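Local coordinates for protein tRNA (adenine(9)-N1)-methyltransferase (PDB 5A7Z) that catalyses the S-adenosyl-L-methionine-dependent methylation of N1 of adenosine 9 in tRNA, at residues A[107-112]-A[171-176]; A[116-119]-A[124-127]; A[134-139]-A[156-161]; A[140-145]-A[248-253]. All blocks are in the same frame, centred on the assembly; numbering follows the deposited sequence.

Contact 1. Residues A[107-112]-A[171-176]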
loop_
_atom_site.group_PDB
_atom_site.type_symbol
_atom_site.label_atom_id
_atom_site.label_comp_id
_atom_site.label_asym_id
_atom_site.label_seq_id
_atom_site.Cartn_x
_atom_site.Cartn_y
_atom_site.Cartn_z
ATOM N N TYR A 107 -0.516 -7.768 -6.063
ATOM C CA TYR A 107 -1.714 -7.105 -5.638
ATOM C C TYR A 107 -1.639 -6.856 -4.155
ATOM O O TYR A 107 -0.934 -7.575 -3.432
ATOM C CB TYR A 107 -2.945 -7.982 -5.987
ATOM C CG TYR A 107 -3.150 -8.136 -7.493
ATOM C CD1 TYR A 107 -3.484 -7.039 -8.276
ATOM C CD2 TYR A 107 -2.944 -9.349 -8.129
ATOM C CE1 TYR A 107 -3.627 -7.150 -9.631
ATOM C CE2 TYR A 107 -3.091 -9.473 -9.498
ATOM C CZ TYR A 107 -3.429 -8.364 -10.246
ATOM O OH TYR A 107 -3.599 -8.466 -11.619
ATOM N N PRO A 108 -2.384 -5.852 -3.674
ATOM C CA PRO A 108 -3.196 -5.009 -4.520
ATOM C C PRO A 108 -2.388 -3.897 -5.181
ATOM O O PRO A 108 -1.257 -3.625 -4.772
ATOM C CB PRO A 108 -4.213 -4.415 -3.542
ATOM C CG PRO A 108 -3.485 -4.372 -2.235
ATOM C CD PRO A 108 -2.689 -5.648 -2.241
ATOM N N LYS A 109 -2.981 -3.282 -6.207
ATOM C CA LYS A 109 -2.355 -2.192 -6.953
ATOM C C LYS A 109 -3.058 -0.911 -6.672
ATOM O O LYS A 109 -4.265 -0.835 -6.787
ATOM C CB LYS A 109 -2.435 -2.455 -8.440
ATOM C CG LYS A 109 -1.595 -3.616 -8.877
ATOM C CD LYS A 109 -1.736 -3.813 -10.361
ATOM C CE LYS A 109 -0.854 -4.946 -10.844
ATOM N NZ LYS A 109 -1.368 -5.505 -12.133
HETATM N N MSE A 110 -2.288 0.107 -6.342
HETATM C CA MSE A 110 -2.796 1.432 -6.108
HETATM C C MSE A 110 -2.284 2.288 -7.257
HETATM O O MSE A 110 -1.082 2.421 -7.454
HETATM C CB MSE A 110 -2.244 1.935 -4.756
HETATM C CG MSE A 110 -2.371 0.879 -3.634
HETATM SE SE MSE A 110 -4.277 0.703 -3.081
HETATM C CE MSE A 110 -4.333 -1.232 -3.019
ATOM N N VAL A 111 -3.196 2.877 -8.007
ATOM C CA VAL A 111 -2.845 3.582 -9.241
ATOM C C VAL A 111 -3.232 5.015 -9.089
ATOM O O VAL A 111 -4.401 5.317 -8.783
ATOM C CB VAL A 111 -3.587 2.969 -10.429
ATOM C CG1 VAL A 111 -3.320 3.746 -11.684
ATOM C CG2 VAL A 111 -3.163 1.511 -10.605
ATOM N N ILE A 112 -2.252 5.901 -9.185
ATOM C CA ILE A 112 -2.525 7.334 -9.228
ATOM C C ILE A 112 -2.552 7.781 -10.682
ATOM O O ILE A 112 -1.532 7.708 -11.396
ATOM C CB ILE A 112 -1.466 8.163 -8.471
ATOM C CG1 ILE A 112 -1.215 7.573 -7.067
ATOM C CG2 ILE A 112 -1.902 9.626 -8.368
ATOM C CD1 ILE A 112 -2.474 7.366 -6.285
ATOM N N ASP A 171 -5.203 -9.345 -17.471
ATOM C CA ASP A 171 -6.310 -10.300 -17.322
ATOM C C ASP A 171 -6.923 -10.354 -15.937
ATOM O O ASP A 171 -8.062 -10.771 -15.791
ATOM C CB ASP A 171 -5.794 -11.734 -17.608
ATOM C CG ASP A 171 -6.106 -12.205 -19.008
ATOM O OD1 ASP A 171 -7.141 -11.797 -19.546
ATOM O OD2 ASP A 171 -5.325 -13.007 -19.561
ATOM N N GLU A 172 -6.089 -10.146 -14.922
ATOM C CA GLU A 172 -6.460 -10.424 -13.546
ATOM C C GLU A 172 -6.774 -9.185 -12.752
ATOM O O GLU A 172 -7.258 -9.297 -11.650
ATOM C CB GLU A 172 -5.358 -11.198 -12.842
ATOM C CG GLU A 172 -5.748 -12.639 -12.573
ATOM C CD GLU A 172 -4.701 -13.389 -11.794
ATOM O OE1 GLU A 172 -3.506 -13.065 -11.957
ATOM O OE2 GLU A 172 -5.072 -14.312 -11.036
ATOM N N ASP A 173 -6.480 -8.008 -13.303
ATOM C CA ASP A 173 -6.778 -6.757 -12.628
ATOM C C ASP A 173 -8.238 -6.609 -12.524
ATOM O O ASP A 173 -8.923 -6.727 -13.504
ATOM C CB ASP A 173 -6.263 -5.578 -13.425
ATOM C CG ASP A 173 -4.777 -5.563 -13.535
ATOM O OD1 ASP A 173 -4.098 -6.229 -12.709
ATOM O OD2 ASP A 173 -4.273 -4.878 -14.458
ATOM N N ASN A 174 -8.717 -6.246 -11.362
ATOM C CA ASN A 174 -10.138 -6.055 -11.175
ATOM C C ASN A 174 -10.400 -4.697 -10.540
ATOM O O ASN A 174 -10.612 -4.611 -9.330
ATOM C CB ASN A 174 -10.667 -7.169 -10.311
ATOM C CG ASN A 174 -12.112 -7.013 -10.000
ATOM O OD1 ASN A 174 -12.834 -6.275 -10.650
ATOM N ND2 ASN A 174 -12.536 -7.669 -8.956
ATOM N N PRO A 175 -10.356 -3.624 -11.363
ATOM C CA PRO A 175 -10.173 -2.261 -10.890
ATOM C C PRO A 175 -11.448 -1.625 -10.450
ATOM O O PRO A 175 -12.520 -1.965 -10.947
ATOM C CB PRO A 175 -9.644 -1.518 -12.122
ATOM C CG PRO A 175 -9.436 -2.559 -13.173
ATOM C CD PRO A 175 -10.360 -3.672 -12.822
ATOM N N VAL A 176 -11.340 -0.711 -9.504
ATOM C CA VAL A 176 -12.417 0.210 -9.233
ATOM C C VAL A 176 -11.846 1.625 -9.252
ATOM O O VAL A 176 -10.645 1.806 -9.071
ATOM C CB VAL A 176 -13.057 -0.114 -7.901
ATOM C CG1 VAL A 176 -12.119 0.238 -6.766
ATOM C CG2 VAL A 176 -14.376 0.608 -7.757
#

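Contact 2. Residues A[116-119]-A[124-127]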
loop_
_atom_site.group_PDB
_atom_site.type_symbol
_atom_site.label_atom_id
_atom_site.label_comp_id
_atom_site.label_asym_id
_atom_site.label_seq_id
_atom_site.Cartn_x
_atom_site.Cartn_y
_atom_site.Cartn_z
ATOM N N LEU A 116 -4.644 13.702 -16.216
ATOM C CA LEU A 116 -5.230 15.046 -16.218
ATOM C C LEU A 116 -4.261 16.218 -15.888
ATOM O O LEU A 116 -4.698 17.362 -15.877
ATOM C CB LEU A 116 -6.424 15.107 -15.226
ATOM C CG LEU A 116 -6.150 15.469 -13.735
ATOM C CD1 LEU A 116 -7.459 15.758 -13.003
ATOM C CD2 LEU A 116 -5.352 14.410 -12.987
ATOM N N PHE A 117 -2.985 15.938 -15.594
ATOM C CA PHE A 117 -2.149 16.894 -14.864
ATOM C C PHE A 117 -2.143 18.279 -15.517
ATOM O O PHE A 117 -2.334 19.283 -14.848
ATOM C CB PHE A 117 -0.714 16.385 -14.710
ATOM C CG PHE A 117 0.133 17.230 -13.773
ATOM C CD1 PHE A 117 -0.049 17.166 -12.379
ATOM C CD2 PHE A 117 1.098 18.106 -14.277
ATOM C CE1 PHE A 117 0.708 17.966 -11.526
ATOM C CE2 PHE A 117 1.858 18.899 -13.426
ATOM C CZ PHE A 117 1.662 18.827 -12.050
ATOM N N GLU A 118 -2.015 18.315 -16.833
ATOM C CA GLU A 118 -1.932 19.577 -17.564
ATOM C C GLU A 118 -3.255 20.364 -17.630
ATOM O O GLU A 118 -3.256 21.509 -18.000
ATOM C CB GLU A 118 -1.370 19.319 -18.962
ATOM C CG GLU A 118 0.044 18.710 -18.948
ATOM C CD GLU A 118 1.110 19.659 -18.358
ATOM O OE1 GLU A 118 1.017 20.887 -18.599
ATOM O OE2 GLU A 118 2.051 19.183 -17.671
ATOM N N PHE A 119 -4.356 19.765 -17.193
ATOM C CA PHE A 119 -5.641 20.460 -17.098
ATOM C C PHE A 119 -5.822 21.147 -15.738
ATOM O O PHE A 119 -6.808 21.838 -15.542
ATOM C CB PHE A 119 -6.810 19.477 -17.250
ATOM C CG PHE A 119 -6.830 18.716 -18.554
ATOM C CD1 PHE A 119 -5.992 17.619 -18.760
ATOM C CD2 PHE A 119 -7.762 19.026 -19.535
ATOM C CE1 PHE A 119 -6.037 16.899 -19.941
ATOM C CE2 PHE A 119 -7.810 18.303 -20.716
ATOM C CZ PHE A 119 -6.945 17.239 -20.918
ATOM N N GLU A 124 -3.750 23.350 -7.730
ATOM C CA GLU A 124 -4.079 21.934 -7.871
ATOM C C GLU A 124 -2.855 21.083 -8.244
ATOM O O GLU A 124 -2.615 20.036 -7.647
ATOM C CB GLU A 124 -5.179 21.762 -8.918
ATOM C CG GLU A 124 -6.541 22.256 -8.439
ATOM C CD GLU A 124 -7.624 22.287 -9.533
ATOM O OE1 GLU A 124 -7.297 22.367 -10.751
ATOM O OE2 GLU A 124 -8.826 22.264 -9.156
ATOM N N LYS A 125 -2.089 21.532 -9.229
ATOM C CA LYS A 125 -0.840 20.851 -9.585
ATOM C C LYS A 125 0.101 20.677 -8.378
ATOM O O LYS A 125 0.746 19.614 -8.199
ATOM C CB LYS A 125 -0.132 21.624 -10.643
ATOM C CG LYS A 125 -0.753 21.494 -12.023
ATOM C CD LYS A 125 -0.056 22.416 -12.992
ATOM C CE LYS A 125 -0.615 22.294 -14.387
ATOM N NZ LYS A 125 0.512 22.152 -15.324
ATOM N N GLU A 126 0.194 21.724 -7.561
ATOM C CA GLU A 126 1.171 21.731 -6.486
ATOM C C GLU A 126 0.715 20.778 -5.400
ATOM O O GLU A 126 1.478 19.938 -4.986
ATOM C CB GLU A 126 1.393 23.139 -5.915
ATOM C CG GLU A 126 2.822 23.396 -5.434
ATOM C CD GLU A 126 2.982 24.729 -4.674
ATOM O OE1 GLU A 126 2.289 25.714 -5.024
ATOM O OE2 GLU A 126 3.819 24.791 -3.727
ATOM N N LYS A 127 -0.520 20.938 -4.923
ATOM C CA LYS A 127 -1.116 19.959 -4.008
ATOM C C LYS A 127 -0.891 18.559 -4.518
ATOM O O LYS A 127 -0.390 17.708 -3.818
ATOM C CB LYS A 127 -2.615 20.148 -3.909
ATOM C CG LYS A 127 -3.045 21.302 -3.044
ATOM C CD LYS A 127 -4.543 21.531 -3.192
ATOM C CE LYS A 127 -5.350 20.463 -2.489
ATOM N NZ LYS A 127 -5.911 20.952 -1.198
#

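Contact 3. Residues A[134-139]-A[156-161]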
loop_
_atom_site.group_PDB
_atom_site.type_symbol
_atom_site.label_atom_id
_atom_site.label_comp_id
_atom_site.label_asym_id
_atom_site.label_seq_id
_atom_site.Cartn_x
_atom_site.Cartn_y
_atom_site.Cartn_z
ATOM N N LEU A 134 3.709 12.047 -0.790
ATOM C CA LEU A 134 3.196 11.482 0.438
ATOM C C LEU A 134 2.688 10.049 0.307
ATOM O O LEU A 134 2.722 9.302 1.280
ATOM C CB LEU A 134 2.054 12.365 0.983
ATOM C CG LEU A 134 2.511 13.720 1.533
ATOM C CD1 LEU A 134 1.331 14.572 1.997
ATOM C CD2 LEU A 134 3.488 13.515 2.679
ATOM N N CYS A 135 2.168 9.693 -0.871
ATOM C CA CYS A 135 1.715 8.335 -1.157
ATOM C C CYS A 135 2.853 7.353 -1.068
ATOM O O CYS A 135 2.633 6.221 -0.712
ATOM C CB CYS A 135 1.063 8.217 -2.554
ATOM S SG CYS A 135 -0.578 8.987 -2.666
ATOM N N LEU A 136 4.069 7.770 -1.417
ATOM C CA LEU A 136 5.201 6.883 -1.263
ATOM C C LEU A 136 5.421 6.515 0.215
ATOM O O LEU A 136 5.788 5.368 0.525
ATOM C CB LEU A 136 6.450 7.495 -1.838
ATOM C CG LEU A 136 7.681 6.574 -1.877
ATOM C CD1 LEU A 136 7.568 5.486 -2.936
ATOM C CD2 LEU A 136 8.904 7.414 -2.122
ATOM N N SER A 137 5.180 7.463 1.129
ATOM C CA SER A 137 5.296 7.157 2.589
ATOM C C SER A 137 4.173 6.269 3.063
ATOM O O SER A 137 4.394 5.359 3.825
ATOM C CB SER A 137 5.321 8.424 3.444
ATOM O OG SER A 137 6.590 9.019 3.379
ATOM N N VAL A 138 2.972 6.526 2.587
ATOM C CA VAL A 138 1.857 5.646 2.862
ATOM C C VAL A 138 2.087 4.225 2.341
ATOM O O VAL A 138 1.928 3.252 3.089
ATOM C CB VAL A 138 0.547 6.215 2.301
ATOM C CG1 VAL A 138 -0.569 5.218 2.465
ATOM C CG2 VAL A 138 0.187 7.537 3.013
ATOM N N ILE A 139 2.439 4.074 1.078
ATOM C CA ILE A 139 2.576 2.707 0.529
ATOM C C ILE A 139 3.611 1.899 1.327
ATOM O O ILE A 139 3.449 0.710 1.586
ATOM C CB ILE A 139 2.876 2.691 -0.974
ATOM C CG1 ILE A 139 2.352 1.393 -1.614
ATOM C CG2 ILE A 139 4.358 2.811 -1.265
ATOM C CD1 ILE A 139 0.851 1.289 -1.681
ATOM N N TYR A 156 8.644 11.579 -14.431
ATOM C CA TYR A 156 8.682 11.593 -12.978
ATOM C C TYR A 156 9.346 10.408 -12.289
ATOM O O TYR A 156 9.414 9.357 -12.864
ATOM C CB TYR A 156 7.256 11.629 -12.494
ATOM C CG TYR A 156 7.071 12.453 -11.275
ATOM C CD1 TYR A 156 7.523 13.752 -11.237
ATOM C CD2 TYR A 156 6.448 11.938 -10.157
ATOM C CE1 TYR A 156 7.358 14.527 -10.124
ATOM C CE2 TYR A 156 6.270 12.708 -9.033
ATOM C CZ TYR A 156 6.738 14.002 -9.029
ATOM O OH TYR A 156 6.584 14.787 -7.923
ATOM N N VAL A 157 9.824 10.609 -11.065
ATOM C CA VAL A 157 10.480 9.545 -10.315
ATOM C C VAL A 157 10.299 9.736 -8.813
ATOM O O VAL A 157 10.321 10.860 -8.313
ATOM C CB VAL A 157 11.984 9.472 -10.637
ATOM C CG1 VAL A 157 12.663 8.427 -9.766
ATOM C CG2 VAL A 157 12.197 9.169 -12.111
ATOM N N LEU A 158 9.784 8.631 -8.259
ATOM C CA LEU A 158 9.209 8.476 -6.937
ATOM C C LEU A 158 9.597 7.132 -6.315
ATOM O O LEU A 158 8.893 6.172 -6.436
ATOM C CB LEU A 158 7.701 8.523 -7.043
ATOM C CG LEU A 158 6.845 8.509 -5.804
ATOM C CD1 LEU A 158 6.914 9.836 -5.102
ATOM C CD2 LEU A 158 5.423 8.209 -6.170
ATOM N N GLY A 159 10.730 7.079 -5.649
ATOM C CA GLY A 159 11.248 5.835 -5.157
ATOM C C GLY A 159 11.223 4.782 -6.216
ATOM O O GLY A 159 11.547 5.037 -7.334
ATOM N N ARG A 160 10.778 3.594 -5.848
ATOM C CA ARG A 160 10.666 2.463 -6.754
ATOM C C ARG A 160 9.271 2.168 -7.278
ATOM O O ARG A 160 8.992 1.087 -7.728
ATOM C CB ARG A 160 11.147 1.231 -6.050
ATOM C CG ARG A 160 12.425 1.480 -5.340
ATOM C CD ARG A 160 13.519 1.237 -6.300
ATOM N NE ARG A 160 13.938 -0.117 -6.115
ATOM C CZ ARG A 160 14.029 -1.019 -7.079
ATOM N NH1 ARG A 160 13.738 -0.718 -8.336
ATOM N NH2 ARG A 160 14.430 -2.234 -6.760
ATOM N N ALA A 161 8.401 3.144 -7.196
ATOM C CA ALA A 161 7.069 3.004 -7.709
ATOM C C ALA A 161 7.108 2.795 -9.218
ATOM O O ALA A 161 8.072 3.152 -9.869
ATOM C CB ALA A 161 6.268 4.241 -7.358
#

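Contact 4. Residues A[140-145]-A[248-253]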
loop_
_atom_site.group_PDB
_atom_site.type_symbol
_atom_site.label_atom_id
_atom_site.label_comp_id
_atom_site.label_asym_id
_atom_site.label_seq_id
_atom_site.Cartn_x
_atom_site.Cartn_y
_atom_site.Cartn_z
ATOM N N ARG A 140 4.619 2.585 1.797
ATOM C CA ARG A 140 5.679 1.947 2.558
ATOM C C ARG A 140 5.285 1.529 3.971
ATOM O O ARG A 140 5.951 0.715 4.543
ATOM C CB ARG A 140 6.874 2.861 2.602
ATOM C CG ARG A 140 7.695 2.758 1.358
ATOM C CD ARG A 140 8.835 3.748 1.406
ATOM N NE ARG A 140 9.592 3.684 0.171
ATOM C CZ ARG A 140 10.655 4.436 -0.102
ATOM N NH1 ARG A 140 11.086 5.329 0.773
ATOM N NH2 ARG A 140 11.271 4.307 -1.270
ATOM N N LYS A 141 4.185 2.069 4.457
ATOM C CA LYS A 141 3.606 1.707 5.715
ATOM C C LYS A 141 2.837 0.386 5.633
ATOM O O LYS A 141 2.710 -0.293 6.594
ATOM C CB LYS A 141 2.639 2.799 6.161
ATOM C CG LYS A 141 3.091 3.732 7.236
ATOM C CD LYS A 141 4.417 4.356 6.967
ATOM C CE LYS A 141 4.488 5.783 7.467
ATOM N NZ LYS A 141 5.674 6.519 6.960
ATOM N N PHE A 142 2.306 0.071 4.456
ATOM C CA PHE A 142 1.457 -1.105 4.310
ATOM C C PHE A 142 2.068 -2.173 3.410
ATOM O O PHE A 142 2.071 -3.356 3.751
ATOM C CB PHE A 142 0.079 -0.704 3.779
ATOM C CG PHE A 142 -0.677 0.220 4.691
ATOM C CD1 PHE A 142 -0.442 1.584 4.665
ATOM C CD2 PHE A 142 -1.620 -0.276 5.574
ATOM C CE1 PHE A 142 -1.136 2.437 5.504
ATOM C CE2 PHE A 142 -2.318 0.571 6.415
ATOM C CZ PHE A 142 -2.074 1.929 6.380
ATOM N N LEU A 143 2.580 -1.754 2.259
ATOM C CA LEU A 143 3.103 -2.684 1.294
ATOM C C LEU A 143 4.526 -2.321 0.953
ATOM O O LEU A 143 5.317 -2.218 1.823
ATOM C CB LEU A 143 2.235 -2.672 0.048
ATOM C CG LEU A 143 0.809 -3.163 0.228
ATOM C CD1 LEU A 143 -0.188 -2.702 -0.805
ATOM C CD2 LEU A 143 0.722 -4.650 0.461
ATOM N N TRP A 144 4.826 -2.109 -0.316
ATOM C CA TRP A 144 6.085 -1.541 -0.717
ATOM C C TRP A 144 5.910 -0.730 -1.982
ATOM O O TRP A 144 4.853 -0.760 -2.566
ATOM C CB TRP A 144 7.163 -2.604 -0.838
ATOM C CG TRP A 144 7.262 -3.239 -2.117
ATOM C CD1 TRP A 144 6.364 -4.031 -2.687
ATOM C CD2 TRP A 144 8.332 -3.131 -3.019
ATOM N NE1 TRP A 144 6.784 -4.440 -3.901
ATOM C CE2 TRP A 144 8.007 -3.894 -4.131
ATOM C CE3 TRP A 144 9.540 -2.455 -3.002
ATOM C CZ2 TRP A 144 8.836 -4.001 -5.210
ATOM C CZ3 TRP A 144 10.357 -2.571 -4.064
ATOM C CH2 TRP A 144 10.007 -3.340 -5.153
ATOM N N ASP A 145 6.938 0.017 -2.357
ATOM C CA ASP A 145 6.913 0.875 -3.542
ATOM C C ASP A 145 6.223 0.241 -4.745
ATOM O O ASP A 145 5.574 0.899 -5.487
ATOM C CB ASP A 145 8.317 1.298 -4.007
ATOM C CG ASP A 145 9.115 2.040 -2.960
ATOM O OD1 ASP A 145 8.898 1.851 -1.774
ATOM O OD2 ASP A 145 9.981 2.807 -3.334
ATOM N N ILE A 248 -6.737 5.064 3.586
ATOM C CA ILE A 248 -8.010 4.463 3.943
ATOM C C ILE A 248 -8.195 3.105 3.300
ATOM O O ILE A 248 -8.704 2.172 3.940
ATOM C CB ILE A 248 -9.204 5.356 3.557
ATOM C CG1 ILE A 248 -9.282 6.570 4.490
ATOM C CG2 ILE A 248 -10.499 4.555 3.610
ATOM C CD1 ILE A 248 -10.150 7.704 3.973
ATOM N N ILE A 249 -7.877 3.010 2.012
ATOM C CA ILE A 249 -8.068 1.750 1.273
ATOM C C ILE A 249 -7.171 0.708 1.935
ATOM O O ILE A 249 -7.579 -0.400 2.204
ATOM C CB ILE A 249 -7.676 1.854 -0.235
ATOM C CG1 ILE A 249 -8.390 3.004 -0.958
ATOM C CG2 ILE A 249 -7.961 0.551 -0.966
ATOM C CD1 ILE A 249 -9.891 2.900 -0.959
ATOM N N LEU A 250 -5.939 1.082 2.178
ATOM C CA LEU A 250 -4.965 0.157 2.737
ATOM C C LEU A 250 -5.296 -0.214 4.205
ATOM O O LEU A 250 -5.034 -1.324 4.609
ATOM C CB LEU A 250 -3.562 0.737 2.612
ATOM C CG LEU A 250 -3.047 0.967 1.180
ATOM C CD1 LEU A 250 -1.770 1.800 1.207
ATOM C CD2 LEU A 250 -2.788 -0.354 0.471
ATOM N N ARG A 251 -5.930 0.685 4.967
ATOM C CA ARG A 251 -6.349 0.344 6.337
ATOM C C ARG A 251 -7.249 -0.838 6.257
ATOM O O ARG A 251 -7.192 -1.719 7.079
ATOM C CB ARG A 251 -7.201 1.440 7.007
ATOM C CG ARG A 251 -6.600 2.809 7.225
ATOM C CD ARG A 251 -5.318 2.763 7.951
ATOM N NE ARG A 251 -5.045 4.013 8.685
ATOM C CZ ARG A 251 -4.971 4.090 10.007
ATOM N NH1 ARG A 251 -5.290 3.047 10.760
ATOM N NH2 ARG A 251 -4.634 5.213 10.582
ATOM N N VAL A 252 -8.198 -0.756 5.329
ATOM C CA VAL A 252 -9.285 -1.698 5.247
ATOM C C VAL A 252 -8.761 -3.033 4.713
ATOM O O VAL A 252 -9.043 -4.080 5.275
ATOM C CB VAL A 252 -10.409 -1.154 4.360
ATOM C CG1 VAL A 252 -11.418 -2.235 4.066
ATOM C CG2 VAL A 252 -11.089 0.036 5.027
ATOM N N LYS A 253 -7.894 -2.983 3.719
ATOM C CA LYS A 253 -7.472 -4.206 3.050
ATOM C C LYS A 253 -6.349 -4.933 3.751
ATOM O O LYS A 253 -6.251 -6.154 3.639
ATOM C CB LYS A 253 -7.031 -3.905 1.649
ATOM C CG LYS A 253 -8.155 -3.396 0.767
ATOM C CD LYS A 253 -7.686 -3.285 -0.662
ATOM C CE LYS A 253 -7.312 -4.653 -1.246
ATOM N NZ LYS A 253 -8.536 -5.458 -1.429
#

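Contact 1. Residues A[107-112]-A[171-176]
K109 and Y107 both reach out to D173 and end on the same carboxylate oxygen. From CB, the lysine chain runs outward fully extended. Its CD and CE pass 4.1 and 4.0 Å from D173 OD1, and NZ closes a salt bridge and hydrogen bond to that oxygen at 2.9 Å. A long aliphatic arm suits this place, since it carries the charge from the start of the strand to the loop. The Y107 ring stands nearly perpendicular to the carboxylate plane (82°) and offers its edge, so that OD1 lies in the ring plane beside CE1 and CZ. Y107 OH donates a short 2.5 Å bond to D173 OD1 on the anti side, while the ammonium comes in on the syn side and from the other face of the carboxylate. Two donors thus fix OD1, and OD2 turns back to S170 N. With an alanine in place of D173, the K109 ammonium is likely to lose this counter-ion and the Y107 hydroxyl its short bond. Strand 196-202 runs between strands 109-113 and 175-178, parallel to both, so the polar trio bridges over its beginning, with Y107 and D173 resting on V196. Helix 242-255 packs on M110, whose side chain alternates with that of K109.

Contact 2. Residues A[116-119]-A[124-127]
The F117 ring carries K125 on one face: CG sits 3.6 Å above the ring plane, displaced toward the rim, in a CH-pi contact 24° off the normal. At the edge, in plane, comes E118 OE2 from the next residue, and K153 adds a cation-pi interaction with the same ring. The lysine crosses the phenylalanine at about a right angle. Its CB and CG both lie 3.6 Å from F117 CZ, and CE goes on to meet the F117 carbonyl oxygen at 3.5 Å. A bend at the last torsion (chi4 -132°) then brings NZ to 3.5 Å from E118 OE1, a long salt bridge without a hydrogen bond. Lysine fits here because its apolar shaft can cover an aromatic ring while the charged end stays at the surface with a glutamate. A serine in place of K125 would probably uncover that face of F117 and leave the E118 carboxylate without its positive partner. The 3-10 turn of 117-119, closed by a bond from F119 N to L116 O at 2.8 Å, is thereby tied to the first turns of helix 122-142, within the beta-alpha-beta crossover that links the adjacent parallel strands 109-113 and 148-151 of this SPOUT methyltransferase.

Contact 3. Residues A[134-139]-A[156-161]
L136 meets L158 and G159 through van der Waals contact, with no hydrogen bond between 134-139 and 156-161. The L136 CB lies 4.0 Å from L158 CD1, so the loop leucine pushes one methyl against the root of the helix side chain. Beyond that root L136 forks over the loop backbone: CD1 comes to 3.8 Å from L158 O, while CD2 rests at 4.0 Å from G159 N and nearly as close to its CA. Both leucines hold CG anti to the backbone N (chi1 -173° in L136 and -175° in L158), which places the L158 methyl CD1 at L136 CB and the L136 methyls over the L158-G159 peptide.

The loop is shaped by a type II' turn from L158 to A161, closed by A161 N to L158 O at 3.2 Å. G159 has positive phi (48°), as the second position of such a turn requires, and a beta carbon there would come only 3.1 Å from L136 CD1; glycine therefore suits both the turn and the neighbour.

Farther out, D145 accepts a bond from R160 N, and Y156 OH binds D133 on the helix. L158 also presses on V132 and on L148 and V150 of strand 148-151, a strand that I139 touches too. Helix 122-142 is thus laid against its sheet and the loop joining parallel strands 148-151 and 162-164, in the layered alpha/beta manner of SPOUT domains.

Contact 4. Residues A[140-145]-A[248-253]
F142 lies flat on L250 where helix 122-142, near its end, packs against helix 242-255 in the SPOUT domain. With CG anti to its carbonyl carbon (chi1 -62°), F142 directs its ring to helix 242-255, and L250 CB stands over one face, 3.7 Å from the ring centroid in a CH-pi contact. L250 branches at CG, and its two methyls divide the work: L250 CD1 follows the ring to F142 CD1 at 3.7 Å, whereas L250 CD2 meets L143 CD1, also at 3.7 Å. A branched leucine can thus fill the angle between two consecutive residues, and an aromatic ring gives it a broad wall in this buried place. R251 takes the ring from another direction, its CD lying near the ring plane 3.7 Å from F142 CZ. A bend at chi2 (-54°) folds the chain of R251, whose NE makes a salt bridge with E247, while its CD supplies the closest approach to the ring. The turn after F142 is secured by R140, which grips D145 side-on with two nitrogens. R140 NH2 binds D145 OD2 at 2.9 Å, and R140 NE reaches D145 OD1 at 2.8 Å in an almost straight bond of 176°.

Following the chain from the N terminus, contact 1 opens at 107-112 and closes at 171-176, joining the starts of two strands of the sheet. Nested inside its loop, contact 2 closes first, tying the turn before helix 122-142 to that helix. Contact 3 follows in series, nested in the same loop, and sets the helix against the segment leading to strand 162-164. Contact 4 starts from 140-145, within the loops of contacts 1 and 3, but closes only at 248-253, so it crosses both and brings in the C-terminal part. Contacts 1 and 4 meet where M110 packs on L250; contacts 3 and 4 meet at D145, whereas contact 2 stands apart.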